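Local coordinates for CCHC-type domain-containing protein (Trypanosoma brucei brucei, PDB 7C47) that probably acts as a 3'-5' RNA exonuclease of the RNase D type, with an exonuclease domain followed by zinc-knuckle modules that bind zinc and nucleotides, at residues Ile38-Glu43 / Lys98-Cys103; Asp123-Phe128 / Asn139-Met144. All blocks are in the same frame, centred on the assembly; numbering follows the deposited sequence.

Both contacts lie in the 3'-5' exonuclease domain and follow one another along the chain. Contact 1 comes first. It joins strand 37-44 to strand 97-100 and closes a loop that holds strands 57-64 and 70-74 and helix 80-92. The chain then runs through helix 104-114 and edge strand 121-123 into helix 124-136. Contact 2 closes a much shorter loop, from the start of helix 124-136 to the segment before helix 144-152. The loops neither nest nor cross, yet the contacts touch: Cys103 N lies 2.9 Å from Asp123 OD2. Asp102 and Gln125, one from each, hold the same ribose hydroxyl of a bound cytidine monophosphate.

Contact 1: residues Ile38-Glu43 / Lys98-Cys103; sequences IALDIE and KLFFDC. With MN (manganese (II) ion), chain F; MN (manganese (II) ion), chain G; C5P (cytidine-5'-monophosphate), chain D.
Segments 38-43 and 98-103 pair as neighbouring parallel strands in the mixed sheet of an RNase H-like exonuclease fold. Ile38 bridges to Lys98 and Ala39 to Leu99. The short strand axes make an angle of 47°. Leu99 N donates to Ile38 O at 2.7 Å. The last direct backbone bond is that of Leu40 N, which donates to Leu99 O at 2.8 Å. Beyond this point one water takes over, accepting from Phe101 N and donating to Leu40 O, and spans the widening gap.

Leu40 has the largest share of the contact. Its CB sits over one face of the Phe100 ring, displaced toward the rim, in a CH-pi contact 4.3 Å from the ring centroid. With CG anti to the carbonyl carbon (chi1 -71°), the CD1 branch reaches Lys98 CB at 4.0 Å, and the two side chains run alongside each other. The Lys98 chain then bends away, and its NZ is taken up by backbone carbonyls, among them that of Glu119. Ala39 and Leu99 share the sheet face opposite Ile38 and Lys98, where Ile195 of helix 182-202 packs on both.

Past the paired part, strand 37-44 delivers Asp41 to the metal site. With CG anti to the backbone N (chi1 -164°), the carboxylate bridges two manganese ions. Asp41 OD2 binds one at 2.2 Å and OD1 the other at 2.3 Å. OD1 also accepts a weak bond from Ile42 N. Asp106 and Asp191 of the site belong to helices 104-114 and 182-202, which pack against Asp41. The other segment leaves the sheet and brings Asp102 to the bound cytidine monophosphate, where Asp102 OD2 accepts a hydrogen bond from ribose O2' at 3.0 Å.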
# COMPACT_ATOMS: atom_id res chain seq x y z
N ILE A 38 -4.66 -8.97 8.16
CA ILE A 38 -3.42 -9.64 7.76
C ILE A 38 -2.81 -8.91 6.57
O ILE A 38 -3.41 -8.85 5.50
CB ILE A 38 -3.66 -11.12 7.36
CG1 ILE A 38 -4.32 -11.90 8.51
CG2 ILE A 38 -2.35 -11.78 6.94
CD1 ILE A 38 -4.82 -13.27 8.12
N ALA A 39 -1.61 -8.35 6.75
CA ALA A 39 -0.85 -7.75 5.65
C ALA A 39 -0.25 -8.87 4.81
O ALA A 39 0.31 -9.81 5.36
CB ALA A 39 0.24 -6.83 6.17
N LEU A 40 -0.38 -8.76 3.48
CA LEU A 40 0.10 -9.80 2.56
C LEU A 40 0.98 -9.23 1.47
O LEU A 40 0.79 -8.09 1.05
CB LEU A 40 -1.07 -10.58 1.95
CG LEU A 40 -1.83 -11.53 2.89
CD1 LEU A 40 -3.07 -12.11 2.21
CD2 LEU A 40 -0.94 -12.65 3.39
N ASP A 41 1.94 -10.03 1.02
CA ASP A 41 2.82 -9.69 -0.10
C ASP A 41 3.38 -10.99 -0.70
O ASP A 41 3.22 -12.07 -0.11
CB ASP A 41 3.96 -8.75 0.37
CG ASP A 41 4.68 -8.04 -0.79
OD1 ASP A 41 4.15 -7.99 -1.92
OD2 ASP A 41 5.80 -7.53 -0.56
N ILE A 42 4.00 -10.90 -1.87
CA ILE A 42 4.59 -12.04 -2.58
C ILE A 42 6.00 -11.68 -3.06
O ILE A 42 6.25 -10.55 -3.45
CB ILE A 42 3.68 -12.45 -3.78
CG1 ILE A 42 2.33 -12.99 -3.28
CG2 ILE A 42 4.36 -13.49 -4.66
CD1 ILE A 42 1.29 -13.18 -4.36
N GLU A 43 6.92 -12.65 -3.02
CA GLU A 43 8.17 -12.56 -3.76
C GLU A 43 8.13 -13.66 -4.81
O GLU A 43 7.91 -14.82 -4.48
CB GLU A 43 9.40 -12.75 -2.86
CG GLU A 43 9.56 -11.70 -1.76
CD GLU A 43 9.76 -10.28 -2.28
OE1 GLU A 43 10.17 -10.10 -3.45
OE2 GLU A 43 9.51 -9.34 -1.50
N LYS A 98 -7.64 -8.64 4.45
CA LYS A 98 -6.33 -8.88 3.83
C LYS A 98 -5.81 -7.57 3.28
O LYS A 98 -6.40 -7.02 2.35
CB LYS A 98 -6.41 -9.92 2.71
CG LYS A 98 -7.35 -11.08 2.94
CD LYS A 98 -7.11 -11.79 4.26
CE LYS A 98 -8.01 -13.01 4.40
NZ LYS A 98 -9.43 -12.83 3.98
N LEU A 99 -4.70 -7.09 3.83
CA LEU A 99 -4.13 -5.80 3.43
C LEU A 99 -3.06 -6.00 2.37
O LEU A 99 -2.18 -6.85 2.52
CB LEU A 99 -3.54 -5.08 4.64
CG LEU A 99 -4.46 -4.87 5.85
CD1 LEU A 99 -3.63 -4.70 7.12
CD2 LEU A 99 -5.37 -3.68 5.63
N PHE A 100 -3.12 -5.19 1.33
CA PHE A 100 -2.17 -5.18 0.25
C PHE A 100 -1.74 -3.76 -0.10
O PHE A 100 -2.40 -2.84 0.19
CB PHE A 100 -2.79 -5.72 -1.03
CG PHE A 100 -2.99 -7.17 -1.06
CD1 PHE A 100 -4.13 -7.72 -0.56
CD2 PHE A 100 -2.10 -7.98 -1.69
CE1 PHE A 100 -4.34 -9.06 -0.62
CE2 PHE A 100 -2.31 -9.33 -1.75
CZ PHE A 100 -3.43 -9.87 -1.21
N PHE A 101 -0.57 -3.62 -0.68
CA PHE A 101 -0.13 -2.37 -1.24
C PHE A 101 0.07 -2.70 -2.72
O PHE A 101 1.10 -3.18 -3.08
CB PHE A 101 1.15 -1.85 -0.62
CG PHE A 101 1.41 -0.41 -0.96
CD1 PHE A 101 2.10 -0.06 -2.09
CD2 PHE A 101 0.90 0.58 -0.19
CE1 PHE A 101 2.30 1.25 -2.41
CE2 PHE A 101 1.08 1.88 -0.52
CZ PHE A 101 1.79 2.22 -1.61
N ASP A 102 -0.89 -2.30 -3.56
CA ASP A 102 -1.04 -2.61 -4.99
C ASP A 102 -1.21 -4.13 -5.08
O ASP A 102 -0.31 -4.85 -5.18
CB ASP A 102 0.10 -2.07 -5.89
CG ASP A 102 -0.10 -2.37 -7.36
OD1 ASP A 102 -1.14 -2.90 -7.73
OD2 ASP A 102 0.81 -2.07 -8.12
N CYS A 103 -2.44 -4.56 -5.15
CA CYS A 103 -2.76 -5.96 -5.15
C CYS A 103 -2.93 -6.62 -6.52
O CYS A 103 -3.07 -7.80 -6.59
CB CYS A 103 -4.09 -6.12 -4.42
SG CYS A 103 -5.51 -5.60 -5.39
MN MN F . 7.59 -7.00 -1.82
MN MN G . 3.18 -6.82 -3.65
O3P C5P D . 6.92 5.91 -8.64
P C5P D . 5.96 5.87 -9.77
O1P C5P D . 6.71 5.61 -11.02
O2P C5P D . 5.09 7.07 -9.67
O5' C5P D . 5.09 4.57 -9.46
C5' C5P D . 3.94 4.64 -8.59
C4' C5P D . 3.30 3.28 -8.42
O4' C5P D . 2.59 2.94 -9.64
C3' C5P D . 4.23 2.11 -8.16
O3' C5P D . 4.51 1.97 -6.77
C2' C5P D . 3.43 0.92 -8.68
O2' C5P D . 2.53 0.36 -7.75
C1' C5P D . 2.69 1.54 -9.87
N1 C5P D . 3.36 1.32 -11.17
C2 C5P D . 3.31 0.04 -11.74
N3 C5P D . 3.93 -0.17 -12.93
C4 C5P D . 4.57 0.82 -13.54
C5 C5P D . 4.63 2.14 -12.98
C6 C5P D . 4.02 2.34 -11.81
O2 C5P D . 2.71 -0.86 -11.15
N4 C5P D . 5.16 0.57 -14.71
O HOH W 1 0.90 -6.10 -1.06

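Contact 2: residues Asp123-Phe128 / Asn139-Met144; sequences DLQVFF and NRRSGM. With C5P (cytidine-5'-monophosphate), chain D.
This is a buried polar contact between the first turn of helix 124-136 and the loop leading into helix 144-152, in the helical part of the exonuclease fold beside a bound nucleotide. Asp123 is the N-cap of helix 124-136, with weak bonds from Gln125 N and Val126 N to OD1.

Gln125 and Arg141 form the centre of the contact. Gln125 CG is anti to the backbone N (chi1 -170°), and the extended chain crosses that of Arg141 at about a right angle. Arg141 NH1 donates to Gln125 OE1 at 2.7 Å, with the oxygen in the guanidinium plane. Gln125 NE2 donates to Ser142 O at 3.2 Å, approaching from above that carbonyl's plane. Together these bonds are consistent with one orientation of the amide.

Arg141 is held from several sides. A salt bridge joins NH2 to Asp237, and a water links NH1 to Asp123 OD2. Val126 CG2 lies 3.7 Å from NH1. A second water connects Gln125 O to Ser142 N. Ser142 OG meets Phe128 CE2 at 3.7 Å. The Gln125 amide also holds the nucleotide: NE2 donates to ribose O2' of cytidine monophosphate at 2.8 Å.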
# COMPACT_ATOMS: atom_id res chain seq x y z
N ASP A 123 -6.76 -2.55 -0.34
CA ASP A 123 -5.54 -2.13 -1.03
C ASP A 123 -5.17 -0.72 -0.57
O ASP A 123 -5.83 0.26 -0.94
CB ASP A 123 -5.78 -2.18 -2.54
CG ASP A 123 -4.50 -2.00 -3.36
OD1 ASP A 123 -3.59 -1.26 -2.94
OD2 ASP A 123 -4.42 -2.62 -4.44
N LEU A 124 -4.11 -0.62 0.23
CA LEU A 124 -3.72 0.65 0.85
C LEU A 124 -3.15 1.66 -0.14
O LEU A 124 -3.22 2.86 0.12
CB LEU A 124 -2.75 0.42 2.01
CG LEU A 124 -3.28 -0.47 3.15
CD1 LEU A 124 -2.23 -0.62 4.23
CD2 LEU A 124 -4.58 0.07 3.74
N GLN A 125 -2.59 1.20 -1.25
CA GLN A 125 -2.17 2.11 -2.31
C GLN A 125 -3.40 2.81 -2.89
O GLN A 125 -3.41 4.03 -3.04
CB GLN A 125 -1.43 1.38 -3.43
CG GLN A 125 -0.77 2.33 -4.42
CD GLN A 125 -0.14 1.62 -5.60
OE1 GLN A 125 -0.77 0.78 -6.24
NE2 GLN A 125 1.10 1.96 -5.90
N VAL A 126 -4.44 2.02 -3.19
CA VAL A 126 -5.71 2.53 -3.71
C VAL A 126 -6.39 3.45 -2.69
O VAL A 126 -6.94 4.48 -3.07
CB VAL A 126 -6.66 1.37 -4.12
CG1 VAL A 126 -8.06 1.86 -4.44
CG2 VAL A 126 -6.08 0.62 -5.32
N PHE A 127 -6.33 3.08 -1.41
CA PHE A 127 -6.81 3.92 -0.31
C PHE A 127 -6.16 5.31 -0.39
O PHE A 127 -6.86 6.32 -0.37
CB PHE A 127 -6.48 3.28 1.05
CG PHE A 127 -7.45 3.62 2.16
CD1 PHE A 127 -7.92 4.92 2.37
CD2 PHE A 127 -7.88 2.62 3.05
CE1 PHE A 127 -8.81 5.20 3.40
CE2 PHE A 127 -8.76 2.91 4.08
CZ PHE A 127 -9.22 4.20 4.26
N PHE A 128 -4.83 5.36 -0.49
CA PHE A 128 -4.12 6.64 -0.57
C PHE A 128 -4.57 7.45 -1.78
O PHE A 128 -4.86 8.63 -1.65
CB PHE A 128 -2.61 6.45 -0.60
CG PHE A 128 -1.83 7.74 -0.49
CD1 PHE A 128 -1.71 8.38 0.74
CD2 PHE A 128 -1.24 8.32 -1.61
CE1 PHE A 128 -1.00 9.57 0.86
CE2 PHE A 128 -0.53 9.51 -1.50
CZ PHE A 128 -0.41 10.14 -0.27
N ASN A 139 -5.65 10.98 -9.53
CA ASN A 139 -5.82 9.51 -9.60
C ASN A 139 -4.50 8.73 -9.72
O ASN A 139 -4.52 7.54 -10.05
CB ASN A 139 -6.78 9.13 -10.75
CG ASN A 139 -6.15 9.23 -12.13
OD1 ASN A 139 -5.32 10.10 -12.39
ND2 ASN A 139 -6.54 8.33 -13.03
N ARG A 140 -3.38 9.37 -9.42
CA ARG A 140 -2.07 8.72 -9.48
C ARG A 140 -1.86 7.78 -8.31
O ARG A 140 -2.32 8.04 -7.19
CB ARG A 140 -0.93 9.76 -9.54
CG ARG A 140 -0.86 10.52 -10.86
CD ARG A 140 0.40 11.37 -10.98
NE ARG A 140 0.44 12.50 -10.05
CZ ARG A 140 -0.28 13.63 -10.16
NH1 ARG A 140 -1.13 13.82 -11.17
NH2 ARG A 140 -0.15 14.58 -9.24
N ARG A 141 -1.19 6.67 -8.58
CA ARG A 141 -0.73 5.74 -7.56
C ARG A 141 0.64 6.21 -7.09
O ARG A 141 1.47 6.60 -7.91
CB ARG A 141 -0.61 4.33 -8.12
CG ARG A 141 -1.93 3.69 -8.54
CD ARG A 141 -1.69 2.35 -9.21
NE ARG A 141 -2.94 1.66 -9.55
CZ ARG A 141 -3.59 0.78 -8.78
NH1 ARG A 141 -3.14 0.43 -7.57
NH2 ARG A 141 -4.72 0.24 -9.23
N SER A 142 0.86 6.19 -5.78
CA SER A 142 2.14 6.56 -5.19
C SER A 142 2.86 5.33 -4.65
O SER A 142 2.23 4.37 -4.20
CB SER A 142 1.92 7.55 -4.04
OG SER A 142 1.39 8.76 -4.53
N GLY A 143 4.19 5.38 -4.68
CA GLY A 143 5.04 4.32 -4.12
C GLY A 143 4.97 4.24 -2.61
O GLY A 143 4.50 5.17 -1.94
N MSE A 144 5.44 3.12 -2.07
CA MSE A 144 5.41 2.86 -0.62
C MSE A 144 6.12 3.92 0.19
O MSE A 144 5.60 4.36 1.22
CB MSE A 144 6.04 1.49 -0.38
CG MSE A 144 6.11 1.05 1.08
SE MSE A 144 4.34 1.17 1.93
CE MSE A 144 3.91 -0.74 1.79
O3P C5P D . 6.92 5.91 -8.64
P C5P D . 5.96 5.87 -9.77
O1P C5P D . 6.71 5.61 -11.02
O2P C5P D . 5.09 7.07 -9.67
O5' C5P D . 5.09 4.57 -9.46
C5' C5P D . 3.94 4.64 -8.59
C4' C5P D . 3.30 3.28 -8.42
O4' C5P D . 2.59 2.94 -9.64
C3' C5P D . 4.23 2.11 -8.16
O3' C5P D . 4.51 1.97 -6.77
C2' C5P D . 3.43 0.92 -8.68
O2' C5P D . 2.53 0.36 -7.75
C1' C5P D . 2.69 1.54 -9.87
N1 C5P D . 3.36 1.32 -11.17
C2 C5P D . 3.31 0.04 -11.74
N3 C5P D . 3.93 -0.17 -12.93
C4 C5P D . 4.57 0.82 -13.54
C5 C5P D . 4.63 2.14 -12.98
C6 C5P D . 4.02 2.34 -11.81
O2 C5P D . 2.71 -0.86 -11.15
N4 C5P D . 5.16 0.57 -14.71
O HOH W 2 -4.91 -1.89 -7.12
O HOH W 3 -1.46 5.82 -4.03